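Local coordinates for protein MgGH51 (Meripilus giganteus, PDB 6ZPV) that probably cleaves terminal alpha-L-arabinofuranosyl residues from arabinose-bearing polysaccharides, as a fungal alpha-L-arabinofuranosidase of glycoside hydrolase family 51, at residues I25-D30 / W261-T266; G100-K105 / L483-S488. All blocks are in the same frame, centred on the assembly; numbering follows the deposited sequence.

Contact 1. Residues I25-D30 / W261-T266; sequences INHSGD and WGYVNT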
loop_
_atom_site.group_PDB
_atom_site.type_symbol
_atom_site.label_atom_id
_atom_site.label_comp_id
_atom_site.label_asym_id
_atom_site.label_seq_id
_atom_site.Cartn_x
_atom_site.Cartn_y
_atom_site.Cartn_z
ATOM N N ILE A 25 -4.376 2.590 4.926
ATOM C CA ILE A 25 -4.156 2.888 6.347
ATOM C C ILE A 25 -3.122 4.024 6.343
ATOM O O ILE A 25 -2.252 4.074 5.460
ATOM C CB ILE A 25 -3.635 1.652 7.118
ATOM C CG1 ILE A 25 -3.492 1.904 8.631
ATOM C CG2 ILE A 25 -2.361 1.098 6.524
ATOM C CD1 ILE A 25 -3.100 0.677 9.420
ATOM N N ASN A 26 -3.185 4.931 7.298
ATOM C CA ASN A 26 -2.244 6.043 7.326
ATOM C C ASN A 26 -2.275 6.851 6.015
ATOM O O ASN A 26 -1.268 7.424 5.577
ATOM C CB ASN A 26 -0.800 5.611 7.585
ATOM C CG ASN A 26 -0.591 4.650 8.716
ATOM O OD1 ASN A 26 -1.136 4.844 9.808
ATOM N ND2 ASN A 26 0.254 3.632 8.473
ATOM N N HIS A 27 -3.451 6.907 5.362
ATOM C CA HIS A 27 -3.559 7.581 4.059
ATOM C C HIS A 27 -2.494 7.047 3.075
ATOM O O HIS A 27 -1.940 7.772 2.274
ATOM C CB HIS A 27 -3.503 9.096 4.221
ATOM C CG HIS A 27 -4.812 9.655 4.655
ATOM N ND1 HIS A 27 -5.870 9.815 3.799
ATOM C CD2 HIS A 27 -5.277 9.958 5.881
ATOM C CE1 HIS A 27 -6.909 10.251 4.470
ATOM N NE2 HIS A 27 -6.549 10.362 5.745
ATOM N N SER A 28 -2.370 5.733 3.069
ATOM C CA SER A 28 -1.531 4.997 2.092
ATOM C C SER A 28 -2.163 4.916 0.713
ATOM O O SER A 28 -1.410 4.714 -0.270
ATOM C CB SER A 28 -1.249 3.610 2.562
ATOM O OG SER A 28 -2.472 2.908 2.685
ATOM N N GLY A 29 -3.480 5.012 0.616
ATOM C CA GLY A 29 -4.180 4.976 -0.686
ATOM C C GLY A 29 -4.556 6.394 -1.048
ATOM O O GLY A 29 -3.790 7.113 -1.698
ATOM N N ASP A 30 -5.725 6.825 -0.573
ATOM C CA ASP A 30 -6.081 8.238 -0.636
ATOM C C ASP A 30 -5.085 9.082 0.148
ATOM O O ASP A 30 -4.972 8.853 1.385
ATOM C CB ASP A 30 -7.486 8.438 -0.110
ATOM C CG ASP A 30 -8.561 7.909 -1.013
ATOM O OD1 ASP A 30 -8.561 8.108 -2.210
ATOM O OD2 ASP A 30 -9.411 7.200 -0.527
ATOM N N TRP A 261 -10.030 2.903 9.391
ATOM C CA TRP A 261 -8.925 3.693 9.961
ATOM C C TRP A 261 -9.299 5.153 10.172
ATOM O O TRP A 261 -8.414 5.996 10.295
ATOM C CB TRP A 261 -7.636 3.471 9.126
ATOM C CG TRP A 261 -7.210 2.041 9.153
ATOM C CD1 TRP A 261 -7.309 1.133 8.168
ATOM C CD2 TRP A 261 -6.698 1.333 10.310
ATOM N NE1 TRP A 261 -6.867 -0.079 8.592
ATOM C CE2 TRP A 261 -6.490 0.004 9.902
ATOM C CE3 TRP A 261 -6.354 1.710 11.612
ATOM C CZ2 TRP A 261 -5.962 -0.966 10.744
ATOM C CZ3 TRP A 261 -5.824 0.743 12.458
ATOM C CH2 TRP A 261 -5.628 -0.591 12.016
ATOM N N GLY A 262 -10.604 5.424 10.269
ATOM C CA GLY A 262 -11.109 6.733 10.676
ATOM C C GLY A 262 -11.417 7.692 9.563
ATOM O O GLY A 262 -11.870 8.790 9.832
ATOM N N TYR A 263 -11.207 7.311 8.301
ATOM C CA TYR A 263 -11.420 8.227 7.168
ATOM C C TYR A 263 -12.174 7.576 6.021
ATOM O O TYR A 263 -12.184 6.353 5.812
ATOM C CB TYR A 263 -10.091 8.868 6.716
ATOM C CG TYR A 263 -9.007 7.915 6.295
ATOM C CD1 TYR A 263 -8.890 7.484 4.977
ATOM C CD2 TYR A 263 -8.065 7.464 7.186
ATOM C CE1 TYR A 263 -7.867 6.632 4.568
ATOM C CE2 TYR A 263 -7.056 6.594 6.829
ATOM C CZ TYR A 263 -6.962 6.168 5.524
ATOM O OH TYR A 263 -5.911 5.342 5.195
ATOM N N VAL A 264 -12.784 8.449 5.238
ATOM C CA VAL A 264 -13.445 8.046 3.990
ATOM C C VAL A 264 -12.422 7.617 2.949
ATOM O O VAL A 264 -11.442 8.326 2.714
ATOM C CB VAL A 264 -14.333 9.181 3.454
ATOM C CG1 VAL A 264 -14.927 8.845 2.123
ATOM C CG2 VAL A 264 -15.414 9.519 4.464
ATOM N N ASN A 265 -12.700 6.485 2.305
ATOM C CA ASN A 265 -12.004 6.083 1.091
ATOM C C ASN A 265 -12.840 6.500 -0.110
ATOM O O ASN A 265 -14.014 6.209 -0.200
ATOM C CB ASN A 265 -11.805 4.573 1.060
ATOM C CG ASN A 265 -10.852 3.957 2.033
ATOM O OD1 ASN A 265 -10.373 2.831 1.759
ATOM N ND2 ASN A 265 -10.557 4.584 3.168
ATOM N N THR A 266 -12.169 7.145 -1.083
ATOM C CA THR A 266 -12.842 7.519 -2.331
ATOM C C THR A 266 -13.145 6.294 -3.206
ATOM O O THR A 266 -14.038 6.392 -4.066
ATOM C CB THR A 266 -12.006 8.484 -3.148
ATOM O OG1 THR A 266 -10.813 7.842 -3.660
ATOM C CG2 THR A 266 -11.666 9.772 -2.425
#
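Trp261 lays one indole face against the extended Ile25 side chain, whose CD1 stands 3.5 Å from the centroid of the six-membered ring, a CH-pi contact 14° off the normal. CG1 anti to the backbone N (chi1 -176°) carries the Ile25 arm over the indole; Trp261 NE1 is hydrogen-bonded to Glu23 OE1. The loop after strand 20-21 of the (beta/alpha)8 barrel thus packs on hairpin 257-258/264-265, between barrel strands 224-227 and 284-289; a glycerol bound near Trp261 is consistent with a pocket. Tyr263 stacks face to face on His27, centroids 3.8 Å and planes 20° apart. Tyr263 OH accepts from His27 N at 2.9 Å and is also hydrogen-bonded to Asp24 OD1. His27 ND1 donates to Asp30 O at 2.7 Å, helping to fix the rotation of the imidazole. A phenylalanine in place of Tyr263 could keep the stack but would probably leave His27 N and Asp24 without this shared partner. Thr266 grips the Asp30 carboxylate twice: Thr266 OG1, also hydrogen-bonded to Gly268 N, donates to Asp30 OD1 at 2.7 Å and Thr266 N to Asp30 OD2 at 2.8 Å. Bonds at both oxygens would help to stabilise negative charge on buried Asp30.

Contact 2. Residues G100-K105 / L483-S488; sequences GFWGIK and LQHVNS. With NAG (2-acetamido-2-deoxy-beta-D-glucopyranose), chain C.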
loop_
_atom_site.group_PDB
_atom_site.type_symbol
_atom_site.label_atom_id
_atom_site.label_comp_id
_atom_site.label_asym_id
_atom_site.label_seq_id
_atom_site.Cartn_x
_atom_site.Cartn_y
_atom_site.Cartn_z
ATOM N N GLY A 100 -5.416 20.037 0.135
ATOM C CA GLY A 100 -4.763 18.769 -0.171
ATOM C C GLY A 100 -4.759 17.867 1.052
ATOM O O GLY A 100 -5.509 18.057 2.029
ATOM N N PHE A 101 -3.894 16.831 0.967
ATOM C CA PHE A 101 -3.603 15.946 2.112
ATOM C C PHE A 101 -2.418 16.562 2.839
ATOM O O PHE A 101 -1.235 16.230 2.603
ATOM C CB PHE A 101 -3.326 14.532 1.598
ATOM C CG PHE A 101 -4.539 13.889 0.954
ATOM C CD1 PHE A 101 -5.447 13.189 1.719
ATOM C CD2 PHE A 101 -4.733 13.984 -0.406
ATOM C CE1 PHE A 101 -6.539 12.572 1.129
ATOM C CE2 PHE A 101 -5.827 13.384 -1.010
ATOM C CZ PHE A 101 -6.720 12.668 -0.235
ATOM N N TRP A 102 -2.724 17.597 3.632
ATOM C CA TRP A 102 -1.671 18.299 4.403
ATOM C C TRP A 102 -0.604 18.918 3.464
ATOM O O TRP A 102 0.585 18.945 3.769
ATOM C CB TRP A 102 -1.069 17.399 5.507
ATOM C CG TRP A 102 -2.147 16.936 6.415
ATOM C CD1 TRP A 102 -2.663 17.576 7.474
ATOM C CD2 TRP A 102 -2.947 15.756 6.238
ATOM N NE1 TRP A 102 -3.726 16.881 7.996
ATOM C CE2 TRP A 102 -3.922 15.776 7.233
ATOM C CE3 TRP A 102 -2.916 14.658 5.361
ATOM C CZ2 TRP A 102 -4.943 14.822 7.292
ATOM C CZ3 TRP A 102 -3.898 13.710 5.421
ATOM C CH2 TRP A 102 -4.920 13.809 6.370
ATOM N N GLY A 103 -1.080 19.492 2.344
ATOM C CA GLY A 103 -0.215 20.172 1.392
ATOM C C GLY A 103 -0.367 19.677 -0.003
ATOM O O GLY A 103 -1.014 18.606 -0.255
ATOM N N ILE A 104 0.262 20.356 -0.953
ATOM C CA ILE A 104 0.323 19.994 -2.367
ATOM C C ILE A 104 1.689 20.383 -2.855
ATOM O O ILE A 104 2.039 21.558 -2.756
ATOM C CB ILE A 104 -0.795 20.614 -3.223
ATOM C CG1 ILE A 104 -2.189 20.343 -2.675
ATOM C CG2 ILE A 104 -0.607 20.214 -4.672
ATOM C CD1 ILE A 104 -3.334 20.989 -3.459
ATOM N N LYS A 105 2.410 19.458 -3.431
ATOM C CA LYS A 105 3.693 19.751 -4.065
ATOM C C LYS A 105 3.466 20.403 -5.420
ATOM O O LYS A 105 2.775 19.805 -6.276
ATOM C CB LYS A 105 4.536 18.499 -4.217
ATOM C CG LYS A 105 5.812 18.680 -4.978
ATOM C CD LYS A 105 6.681 17.418 -4.934
ATOM C CE LYS A 105 7.783 17.385 -5.938
ATOM N NZ LYS A 105 8.607 16.161 -5.728
ATOM N N LEU A 483 2.917 1.667 4.156
ATOM C CA LEU A 483 2.997 3.095 3.862
ATOM C C LEU A 483 2.438 3.931 4.995
ATOM O O LEU A 483 1.464 3.534 5.679
ATOM C CB LEU A 483 2.240 3.404 2.564
ATOM C CG LEU A 483 2.978 3.023 1.289
ATOM C CD1 LEU A 483 2.110 3.057 0.081
ATOM C CD2 LEU A 483 4.170 3.926 1.065
ATOM N N GLN A 484 2.959 5.146 5.113
ATOM C CA GLN A 484 2.544 6.108 6.146
ATOM C C GLN A 484 2.632 7.552 5.676
ATOM O O GLN A 484 3.745 8.051 5.417
ATOM C CB GLN A 484 3.415 5.965 7.377
ATOM C CG GLN A 484 3.184 6.998 8.461
ATOM C CD GLN A 484 4.298 7.062 9.500
ATOM O OE1 GLN A 484 5.386 6.560 9.308
ATOM N NE2 GLN A 484 3.997 7.737 10.593
ATOM N N HIS A 485 1.502 8.258 5.695
ATOM C CA HIS A 485 1.506 9.728 5.571
ATOM C C HIS A 485 1.846 10.262 6.942
ATOM O O HIS A 485 1.114 10.053 7.918
ATOM C CB HIS A 485 0.129 10.251 5.116
ATOM C CG HIS A 485 0.218 11.620 4.610
ATOM N ND1 HIS A 485 0.797 12.665 5.343
ATOM C CD2 HIS A 485 -0.106 12.109 3.381
ATOM C CE1 HIS A 485 0.751 13.716 4.551
ATOM N NE2 HIS A 485 0.203 13.433 3.347
ATOM N N VAL A 486 2.985 10.946 7.068
ATOM C CA VAL A 486 3.433 11.419 8.387
ATOM C C VAL A 486 2.509 12.458 8.987
ATOM O O VAL A 486 2.602 12.701 10.186
ATOM C CB VAL A 486 4.871 11.900 8.359
ATOM C CG1 VAL A 486 5.804 10.791 7.985
ATOM C CG2 VAL A 486 5.043 13.157 7.485
ATOM N N ASN A 487 1.603 13.032 8.221
ATOM C CA ASN A 487 0.638 13.984 8.776
ATOM C C ASN A 487 -0.681 13.351 9.137
ATOM O O ASN A 487 -1.574 14.065 9.665
ATOM C CB ASN A 487 0.417 15.178 7.846
ATOM C CG ASN A 487 1.688 15.914 7.535
ATOM O OD1 ASN A 487 2.180 15.931 6.414
ATOM N ND2 ASN A 487 2.264 16.534 8.569
ATOM N N SER A 488 -0.894 12.058 8.901
ATOM C CA SER A 488 -2.142 11.376 9.282
ATOM C C SER A 488 -1.873 9.889 9.458
ATOM O O SER A 488 -2.023 9.093 8.548
ATOM C CB SER A 488 -3.225 11.613 8.274
ATOM O OG SER A 488 -4.435 10.958 8.701
HETATM C C1 NAG C . 3.473 17.263 8.404
HETATM C C2 NAG C . 3.321 18.702 8.960
HETATM C C3 NAG C . 4.657 19.434 9.033
HETATM C C4 NAG C . 5.726 18.556 9.714
HETATM C C5 NAG C . 5.769 17.255 9.016
HETATM C C6 NAG C . 6.869 16.265 9.515
HETATM C C7 NAG C . 1.151 19.794 8.685
HETATM C C8 NAG C . 0.333 20.550 7.690
HETATM N N2 NAG C . 2.317 19.430 8.163
HETATM O O3 NAG C . 4.474 20.658 9.752
HETATM O O4 NAG C . 6.969 19.296 9.584
HETATM O O5 NAG C . 4.493 16.618 9.134
HETATM O O6 NAG C . 6.610 16.063 10.883
HETATM O O7 NAG C . 0.776 19.628 9.836
HETATM O O HOH W 1 2.540 17.052 3.893
#
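Trp102 lies against a type I beta turn, His485 to Ser488, that follows the last barrel strand, 474-479, and short strand 483-485 and carries an N-linked glycan on Asn487; the Trp102 loop joins strands 93-98 and 112-119 of the two five-stranded antiparallel sheets. Two CH-pi contacts cover one indole face: Asn487 CB sits over the five-membered ring, 3.4 Å from Trp102 CG, and Ser488 CB over the six-membered ring, 3.4 Å from Trp102 CH2. Between them the backbone oxygen Asn487 O lies 3.8 Å above the Trp102 ring plane. Trp102 CG is anti to its own carbonyl carbon (chi1 -57°), which lays the indole along the turn. The aromatic pair is T-shaped: the Trp102 edge, led by CE3, points to the face of His485, with planes at 65°. Among the hydrogen bonds, His485 NE2 reaches Phe101 O only weakly, at 3.2 Å and a bent 128°. His485 ND1 accepts Asn487 N at 3.0 Å, the donor lying in the imidazole plane; the ND1 bond, helped by the weak one at NE2, probably holds the ring's rotation. A water bridges the segments, donating to Trp102 O and to Asn487 OD1. Asn487 ND2 is bonded to C1 of the N-acetylglucosamine at 1.4 Å, and the sugar's acetamido methyl C8 meets the Trp102 indole at the edge, near the ring plane.

Overall arrangement
From the N terminus, the chain leaves strand 20-21, the first of the barrel, and at once forms the 25-30 side of contact 1. It then passes through the loop 100-105 before 261-266 closes contact 1, a loop of 230 residues. Contact 2 closes later at 483-488, after the last barrel strand 474-479, beside the first, 20-21, in the closed (beta/alpha)8 barrel, so the two closures cross rather than nest. Segments 25-30 and 483-488 meet directly: Asn26 O lies 2.9 Å from His485 N, probably hydrogen-bonded. The crossing ties the loops after the first and last barrel strands to each other, to the hairpin after the second strand and to the loop linking the two antiparallel sheets.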